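Local coordinates for protein 2-amino-4-hydroxy-6-hydroxymethyldihydropteridine pyrophosphokinase (Haemophilus influenzae, PDB 1CBK) that probably transfers pyrophosphate from ATP to 6-hydroxymethyl-7,8-dihydropterin, a step of folate biosynthesis, at residues 43-46 with 52-55; 79-84 with 92-97; 114-119 with 137-142. One frame throughout, in Å; residues are numbered along the deposited sequence.

Contact 1. Residues 43-46 with 52-55; sequences SKPL and PDYV. With ROI (7,8-dihydro-7,7-dimethyl-6-hydroxypterin), chain D.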
# COMPACT_ATOMS: atom_id res chain seq x y z
N SER A 43 -2.52 5.10 -16.27
CA SER A 43 -2.07 5.76 -15.06
C SER A 43 -0.56 5.79 -14.92
O SER A 43 0.13 4.90 -15.41
CB SER A 43 -2.68 5.03 -13.86
OG SER A 43 -2.28 3.66 -13.85
N LYS A 44 -0.07 6.79 -14.20
CA LYS A 44 1.35 6.96 -13.93
C LYS A 44 1.78 5.79 -13.07
O LYS A 44 1.04 5.37 -12.17
CB LYS A 44 1.53 8.27 -13.15
CG LYS A 44 2.96 8.61 -12.79
CD LYS A 44 3.03 9.89 -11.94
CE LYS A 44 4.41 10.53 -12.06
NZ LYS A 44 4.59 11.69 -11.14
N PRO A 45 2.97 5.23 -13.33
CA PRO A 45 3.44 4.09 -12.53
C PRO A 45 3.61 4.40 -11.04
O PRO A 45 4.02 5.50 -10.67
CB PRO A 45 4.81 3.79 -13.13
CG PRO A 45 4.69 4.27 -14.51
CD PRO A 45 3.94 5.55 -14.38
N LEU A 46 3.23 3.45 -10.19
CA LEU A 46 3.45 3.54 -8.76
C LEU A 46 4.74 2.70 -8.64
O LEU A 46 4.71 1.48 -8.83
CB LEU A 46 2.31 2.89 -7.95
CG LEU A 46 2.61 2.73 -6.45
CD1 LEU A 46 2.88 4.12 -5.79
CD2 LEU A 46 1.45 2.00 -5.76
N PRO A 52 6.89 2.01 -18.45
CA PRO A 52 5.73 2.60 -19.11
C PRO A 52 4.53 2.81 -18.17
O PRO A 52 4.43 2.16 -17.12
CB PRO A 52 5.40 1.58 -20.21
CG PRO A 52 6.72 0.84 -20.42
CD PRO A 52 7.23 0.69 -19.03
N ASP A 53 3.65 3.72 -18.56
CA ASP A 53 2.43 3.96 -17.81
C ASP A 53 1.61 2.67 -17.87
O ASP A 53 1.66 1.94 -18.87
CB ASP A 53 1.62 5.07 -18.47
CG ASP A 53 2.15 6.46 -18.16
OD1 ASP A 53 3.08 6.61 -17.35
OD2 ASP A 53 1.59 7.42 -18.75
N TYR A 54 0.80 2.44 -16.84
CA TYR A 54 -0.03 1.24 -16.77
C TYR A 54 -1.40 1.46 -17.33
O TYR A 54 -1.84 2.60 -17.48
CB TYR A 54 -0.19 0.82 -15.31
CG TYR A 54 0.99 0.10 -14.74
CD1 TYR A 54 2.16 0.79 -14.37
CD2 TYR A 54 0.95 -1.27 -14.57
CE1 TYR A 54 3.26 0.10 -13.83
CE2 TYR A 54 2.04 -1.97 -14.03
CZ TYR A 54 3.18 -1.29 -13.67
OH TYR A 54 4.21 -2.01 -13.15
N VAL A 55 -2.06 0.35 -17.70
CA VAL A 55 -3.46 0.39 -18.13
C VAL A 55 -4.14 -0.45 -17.01
O VAL A 55 -3.68 -1.57 -16.70
CB VAL A 55 -3.71 -0.18 -19.55
CG1 VAL A 55 -5.22 -0.11 -19.88
CG2 VAL A 55 -2.96 0.65 -20.58
N1 ROI D . 1.34 1.27 -11.12
C2 ROI D . 0.15 1.51 -11.79
N2 ROI D . -0.10 2.78 -12.20
N3 ROI D . -0.76 0.53 -12.04
C4 ROI D . -0.57 -0.74 -11.64
O4 ROI D . -1.37 -1.65 -11.90
C4A ROI D . 0.62 -1.05 -10.89
N5 ROI D . 0.83 -2.27 -10.47
C6 ROI D . 1.94 -2.64 -9.75
C7 ROI D . 2.93 -1.54 -9.27
C16 ROI D . 2.65 -1.17 -7.76
C15 ROI D . 4.38 -1.97 -9.50
N8 ROI D . 2.73 -0.25 -9.99
C8A ROI D . 1.57 0.05 -10.67
O9 ROI D . 2.06 -3.89 -9.53
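Ser43 and Tyr54 face each other as an antiparallel hydrogen-bonded pair: Ser43 N gives to Tyr54 O at 2.9 Å, and Tyr54 N returns a bond to Ser43 O. Beyond this pair the chain of 43-46 leaves the sheet and passes along the rim of the bound dihydropterin. Ser43 OG, turned between its backbone N and carbonyl carbon (chi1 59°), takes a nearly straight bond from pterin N2 at 2.9 Å, and Lys44 O accepts from the same amino group at 2.8 Å. Leu46 reads the next two positions with backbone atoms: its N donates to pterin N1 at 3.0 Å, and its O accepts from N8 at 2.9 Å. The Tyr54 ring lies against the flat of the ligand, with pterin C8A 3.5 Å above the centre of one ring face. Pro45 packs beside this ring, CB 4.1 Å from Tyr54 CE1, while its CD meets Asp53 OD1; the other oxygen, Asp53 OD2, is salt-bridged to Lys42. In the second shell, Tyr54 OH is hydrogen-bonded to Gln51, and Asn56 bonds both Ser43 OG and the ligand. A tyrosine ring over the pterin face, with Phe123 also in the pocket and serine and backbone bonds along the rim, is consistent with the pterin site of HPPK enzymes, here at the end of strand 32-43 and the start of 54-63.

Contact 2. Residues 79-84 with 92-97; sequences NEQGRV and RTLDLD. With ROI (7,8-dihydro-7,7-dimethyl-6-hydroxypterin), chain D; SO4 (sulfate ion), chain C.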
# COMPACT_ATOMS: atom_id res chain seq x y z
N ASN A 79 -0.63 -17.45 -15.86
CA ASN A 79 0.36 -18.39 -16.37
C ASN A 79 0.16 -18.72 -17.86
O ASN A 79 1.10 -18.66 -18.65
CB ASN A 79 0.36 -19.67 -15.54
CG ASN A 79 1.01 -19.47 -14.17
OD1 ASN A 79 2.00 -18.74 -14.05
ND2 ASN A 79 0.47 -20.13 -13.14
N GLU A 80 -1.08 -19.01 -18.23
CA GLU A 80 -1.39 -19.35 -19.62
C GLU A 80 -1.31 -18.13 -20.54
O GLU A 80 -1.20 -18.26 -21.76
CB GLU A 80 -2.76 -20.05 -19.68
CG GLU A 80 -2.82 -21.34 -18.83
CD GLU A 80 -4.06 -22.18 -19.06
OE1 GLU A 80 -5.04 -21.67 -19.62
OE2 GLU A 80 -4.06 -23.38 -18.68
N GLN A 81 -1.32 -16.93 -19.94
CA GLN A 81 -1.20 -15.70 -20.71
C GLN A 81 0.28 -15.29 -20.75
O GLN A 81 0.64 -14.22 -21.24
CB GLN A 81 -2.09 -14.59 -20.12
CG GLN A 81 -2.32 -13.46 -21.12
CD GLN A 81 -3.43 -12.51 -20.74
OE1 GLN A 81 -3.25 -11.29 -20.77
NE2 GLN A 81 -4.60 -13.05 -20.45
N GLY A 82 1.14 -16.17 -20.24
CA GLY A 82 2.58 -15.90 -20.23
C GLY A 82 3.04 -14.71 -19.40
O GLY A 82 3.92 -13.96 -19.83
N ARG A 83 2.50 -14.54 -18.19
CA ARG A 83 2.88 -13.40 -17.33
C ARG A 83 4.38 -13.27 -17.07
O ARG A 83 5.01 -14.19 -16.57
CB ARG A 83 2.14 -13.43 -15.98
CG ARG A 83 2.59 -12.34 -14.99
CD ARG A 83 1.83 -12.39 -13.66
NE ARG A 83 2.19 -11.27 -12.78
CZ ARG A 83 3.24 -11.28 -11.95
NH1 ARG A 83 4.02 -12.35 -11.86
NH2 ARG A 83 3.50 -10.23 -11.20
N VAL A 84 4.91 -12.10 -17.35
CA VAL A 84 6.31 -11.78 -17.16
C VAL A 84 6.43 -10.49 -16.31
O VAL A 84 5.71 -9.51 -16.57
CB VAL A 84 6.99 -11.52 -18.55
CG1 VAL A 84 8.30 -10.75 -18.39
CG2 VAL A 84 7.22 -12.82 -19.28
N ARG A 92 5.36 -5.46 -15.87
CA ARG A 92 4.69 -6.76 -15.82
C ARG A 92 3.64 -6.76 -16.94
O ARG A 92 2.97 -5.75 -17.18
CB ARG A 92 3.99 -6.95 -14.47
CG ARG A 92 2.88 -5.91 -14.23
CD ARG A 92 2.72 -5.58 -12.78
NE ARG A 92 3.99 -5.16 -12.22
CZ ARG A 92 4.50 -5.68 -11.11
NH1 ARG A 92 3.81 -6.59 -10.42
NH2 ARG A 92 5.67 -5.25 -10.66
N THR A 93 3.49 -7.89 -17.61
CA THR A 93 2.51 -8.01 -18.68
C THR A 93 1.07 -8.06 -18.14
O THR A 93 0.14 -7.66 -18.84
CB THR A 93 2.78 -9.25 -19.54
OG1 THR A 93 2.81 -10.40 -18.70
CG2 THR A 93 4.14 -9.14 -20.28
N LEU A 94 0.89 -8.55 -16.92
CA LEU A 94 -0.44 -8.66 -16.31
C LEU A 94 -0.43 -9.05 -14.83
O LEU A 94 0.35 -9.90 -14.41
CB LEU A 94 -1.27 -9.74 -17.06
CG LEU A 94 -2.70 -10.04 -16.56
CD1 LEU A 94 -3.65 -8.93 -17.03
CD2 LEU A 94 -3.16 -11.39 -17.08
N ASP A 95 -1.31 -8.41 -14.07
CA ASP A 95 -1.52 -8.72 -12.66
C ASP A 95 -3.04 -8.74 -12.46
O ASP A 95 -3.72 -7.82 -12.89
CB ASP A 95 -0.93 -7.63 -11.74
CG ASP A 95 0.42 -8.01 -11.16
OD1 ASP A 95 0.94 -9.09 -11.46
OD2 ASP A 95 0.98 -7.20 -10.39
N LEU A 96 -3.54 -9.83 -11.87
CA LEU A 96 -4.97 -10.00 -11.55
C LEU A 96 -4.98 -10.10 -10.03
O LEU A 96 -4.26 -10.91 -9.47
CB LEU A 96 -5.52 -11.30 -12.15
CG LEU A 96 -5.48 -11.37 -13.68
CD1 LEU A 96 -6.12 -12.67 -14.16
CD2 LEU A 96 -6.19 -10.16 -14.26
N ASP A 97 -5.78 -9.27 -9.36
CA ASP A 97 -5.83 -9.28 -7.89
C ASP A 97 -7.28 -9.29 -7.36
O ASP A 97 -8.11 -8.51 -7.82
CB ASP A 97 -5.14 -8.02 -7.32
CG ASP A 97 -3.63 -8.04 -7.50
OD1 ASP A 97 -2.98 -9.00 -7.04
OD2 ASP A 97 -3.09 -7.07 -8.09
N1 ROI D . 1.34 1.27 -11.12
C2 ROI D . 0.15 1.51 -11.79
N2 ROI D . -0.10 2.78 -12.20
N3 ROI D . -0.76 0.53 -12.04
C4 ROI D . -0.57 -0.74 -11.64
O4 ROI D . -1.37 -1.65 -11.90
C4A ROI D . 0.62 -1.05 -10.89
N5 ROI D . 0.83 -2.27 -10.47
C6 ROI D . 1.94 -2.64 -9.75
C7 ROI D . 2.93 -1.54 -9.27
C16 ROI D . 2.65 -1.17 -7.76
C15 ROI D . 4.38 -1.97 -9.50
N8 ROI D . 2.73 -0.25 -9.99
C8A ROI D . 1.57 0.05 -10.67
O9 ROI D . 2.06 -3.89 -9.53
S SO4 C . 5.96 -6.88 -7.28
O1 SO4 C . 5.64 -6.18 -5.90
O2 SO4 C . 4.61 -7.57 -7.88
O3 SO4 C . 6.47 -5.79 -8.17
O4 SO4 C . 7.08 -8.04 -7.12
O HOH W 1 0.82 -11.75 -19.96
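Arg83, with CG anti to the backbone N (chi1 174°) and the chain extended as far as NE, runs across to Asp95. Arg92 starts between its backbone N and carbonyl carbon (chi1 63°) and bends twice, which swings NH1 back onto the carboxylate of Asp95 within its own segment. In a salt bridge, Arg83 grips Asp95 OD1 side-on with NE and NH2, each at 2.8 Å, guanidinium and carboxylate nearly coplanar; Arg83 NE also makes a weak bond to Leu94 O. Arg92 NH1 completes the network with a second salt bridge, to Asp95 OD2 at 2.9 Å, and also donates to the sulfate, as does NH2, while pterin O9 lies over a guanidinium face. Anion and carboxylate probably offset the two positive charges, whose NH groups approach to 3.7 Å between Arg83 NH2 and Arg92 NH1. Beside the network, Val84 N donates to Thr93 OG1 at 3.0 Å, and Thr93 N to Val84 O at 2.9 Å. One water joins Thr93 OG1 to Gln81 O. Gly82 is the C-prime residue of the Schellman motif ending helix 67-80, the contact thus tying that helix end to the start of edge strand 95-101, with helix 15-27 packed against Gln81, Thr93 and Leu94.

Contact 3. Residues 114-119 with 137-142; sequences PHYDMH and LPNSQI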
# COMPACT_ATOMS: atom_id res chain seq x y z
N PRO A 114 -9.70 -7.88 2.51
CA PRO A 114 -9.20 -6.85 1.58
C PRO A 114 -7.68 -6.64 1.73
O PRO A 114 -7.07 -7.12 2.68
CB PRO A 114 -9.92 -5.58 2.07
CG PRO A 114 -11.14 -6.10 2.76
CD PRO A 114 -10.67 -7.31 3.47
N HIS A 115 -7.07 -5.98 0.75
CA HIS A 115 -5.65 -5.62 0.85
C HIS A 115 -5.78 -4.10 0.86
O HIS A 115 -6.02 -3.46 -0.17
CB HIS A 115 -4.83 -6.10 -0.34
CG HIS A 115 -3.36 -5.84 -0.20
ND1 HIS A 115 -2.85 -4.59 0.10
CD2 HIS A 115 -2.29 -6.67 -0.28
CE1 HIS A 115 -1.54 -4.66 0.20
NE2 HIS A 115 -1.17 -5.91 -0.03
N TYR A 116 -5.69 -3.54 2.07
CA TYR A 116 -5.90 -2.12 2.27
C TYR A 116 -5.03 -1.13 1.57
O TYR A 116 -5.48 -0.04 1.30
CB TYR A 116 -6.06 -1.81 3.76
CG TYR A 116 -7.19 -2.62 4.39
CD1 TYR A 116 -8.50 -2.15 4.39
CD2 TYR A 116 -6.93 -3.85 5.00
CE1 TYR A 116 -9.54 -2.91 4.98
CE2 TYR A 116 -7.97 -4.61 5.60
CZ TYR A 116 -9.25 -4.13 5.59
OH TYR A 116 -10.25 -4.84 6.24
N ASP A 117 -3.81 -1.52 1.22
CA ASP A 117 -2.93 -0.60 0.48
C ASP A 117 -3.52 -0.27 -0.88
O ASP A 117 -3.29 0.82 -1.42
CB ASP A 117 -1.53 -1.19 0.28
CG ASP A 117 -0.68 -1.07 1.51
OD1 ASP A 117 -0.74 -0.01 2.19
OD2 ASP A 117 0.08 -2.03 1.78
N MET A 118 -4.35 -1.18 -1.39
CA MET A 118 -4.97 -1.00 -2.69
C MET A 118 -6.08 0.04 -2.67
O MET A 118 -6.35 0.69 -3.68
CB MET A 118 -5.37 -2.34 -3.29
CG MET A 118 -4.12 -3.19 -3.52
SD MET A 118 -4.29 -4.61 -4.59
CE MET A 118 -4.33 -3.83 -6.10
N HIS A 119 -6.58 0.33 -1.47
CA HIS A 119 -7.61 1.36 -1.33
C HIS A 119 -6.98 2.75 -1.37
O HIS A 119 -7.70 3.75 -1.47
CB HIS A 119 -8.41 1.14 -0.06
CG HIS A 119 -9.02 -0.23 0.04
ND1 HIS A 119 -9.62 -0.69 1.19
CD2 HIS A 119 -9.11 -1.23 -0.87
CE1 HIS A 119 -10.07 -1.92 0.99
NE2 HIS A 119 -9.77 -2.27 -0.25
N LEU A 137 -17.41 -1.13 1.94
CA LEU A 137 -16.36 -2.15 2.10
C LEU A 137 -16.52 -2.98 3.39
O LEU A 137 -17.28 -2.58 4.29
CB LEU A 137 -14.98 -1.47 2.11
CG LEU A 137 -14.62 -0.67 0.85
CD1 LEU A 137 -13.14 -0.50 0.80
CD2 LEU A 137 -15.04 -1.41 -0.40
N PRO A 138 -15.81 -4.14 3.49
CA PRO A 138 -15.88 -5.00 4.69
C PRO A 138 -15.48 -4.32 6.00
O PRO A 138 -15.95 -4.71 7.07
CB PRO A 138 -14.93 -6.16 4.34
CG PRO A 138 -15.06 -6.25 2.84
CD PRO A 138 -15.02 -4.80 2.43
N ASN A 139 -14.62 -3.30 5.94
CA ASN A 139 -14.20 -2.60 7.14
C ASN A 139 -15.15 -1.43 7.47
O ASN A 139 -14.79 -0.55 8.24
CB ASN A 139 -12.76 -2.07 7.01
CG ASN A 139 -12.64 -0.92 6.02
OD1 ASN A 139 -13.58 -0.63 5.26
ND2 ASN A 139 -11.49 -0.25 6.01
N SER A 140 -16.31 -1.42 6.82
CA SER A 140 -17.36 -0.41 6.98
C SER A 140 -17.13 0.95 6.26
O SER A 140 -18.00 1.83 6.32
CB SER A 140 -17.71 -0.21 8.46
OG SER A 140 -16.78 0.67 9.09
N GLN A 141 -15.98 1.15 5.62
CA GLN A 141 -15.76 2.41 4.88
C GLN A 141 -16.63 2.43 3.60
O GLN A 141 -16.96 1.37 3.03
CB GLN A 141 -14.28 2.62 4.55
CG GLN A 141 -13.44 3.05 5.77
CD GLN A 141 -11.97 3.27 5.44
OE1 GLN A 141 -11.31 2.42 4.82
NE2 GLN A 141 -11.43 4.40 5.88
N ILE A 142 -17.01 3.62 3.17
CA ILE A 142 -17.86 3.80 2.02
C ILE A 142 -17.02 4.27 0.83
O ILE A 142 -16.17 5.15 0.99
CB ILE A 142 -18.96 4.82 2.35
CG1 ILE A 142 -19.62 4.42 3.67
CG2 ILE A 142 -20.01 4.83 1.27
CD1 ILE A 142 -20.52 5.45 4.22
O HOH W 2 -9.33 1.40 3.07
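Pro114, preceded by a cis peptide bond, and Pro138 have the nearest CA atoms across the contact, 7.6 Å apart, where residues 116-119, with helical backbone angles, meet a type I beta turn running from Leu137 to Ser140. An Asx turn overlaps its end: Asn139 OD1 accepts from Gln141 N at 3.0 Å, the donor standing well above the carbonyl plane. Across the interface the prolines slide past each other in opposite directions, with Pro114 CG 3.9 Å from Pro138 CG. Leu137, its CG anti to the carbonyl carbon (chi1 -59°), thereby brings its CD1 branch over one face of the His119 imidazole in a CH-pi contact, 3.8 Å from the ring centroid and 29° off the normal. The two side chains come from opposite directions to meet. His115 O and Tyr116 CA lie over the opposite face of this imidazole, toward its rim.

Tyr116 and Asn139 pass alongside each other, ring and amide planes 34° apart, with Tyr116 CE1 3.5 Å from Asn139 ND2. That amide nitrogen bonds Gln141 OE1 and also Gly47 O of the second subunit, while Trp89 of the second subunit meets the Tyr116 ring edge-to-face. The contact therefore joins the loops on either side of helix 122-131 and forms part of the interface with the second subunit. A water in the plane of the imidazole bridges the segments, 2.8 Å from His119 ND1 and donating to Gln141 OE1, also at 2.8 Å.

Contacts 1 and 2 both reach the five-stranded sheet and the same dihydropterin, and they touch where Tyr54 OH probably hydrogen-bonds Arg92 NE. Their chemistry differs: contact 1 recognises the pterin by ring-face contact and by backbone and serine bonds, whereas contact 2 gathers charges beside the sulfate at the far end of the ligand. Each is only partly buried. Contact 3 is buried and mostly apolar or water-bridged, with its centre 24 Å from that of contact 2 and across the chain's centre, although Met118 still packs on Asp97. Contacts 1 and 3 do not touch within the chain, yet both meet the second subunit; contact 2 does not.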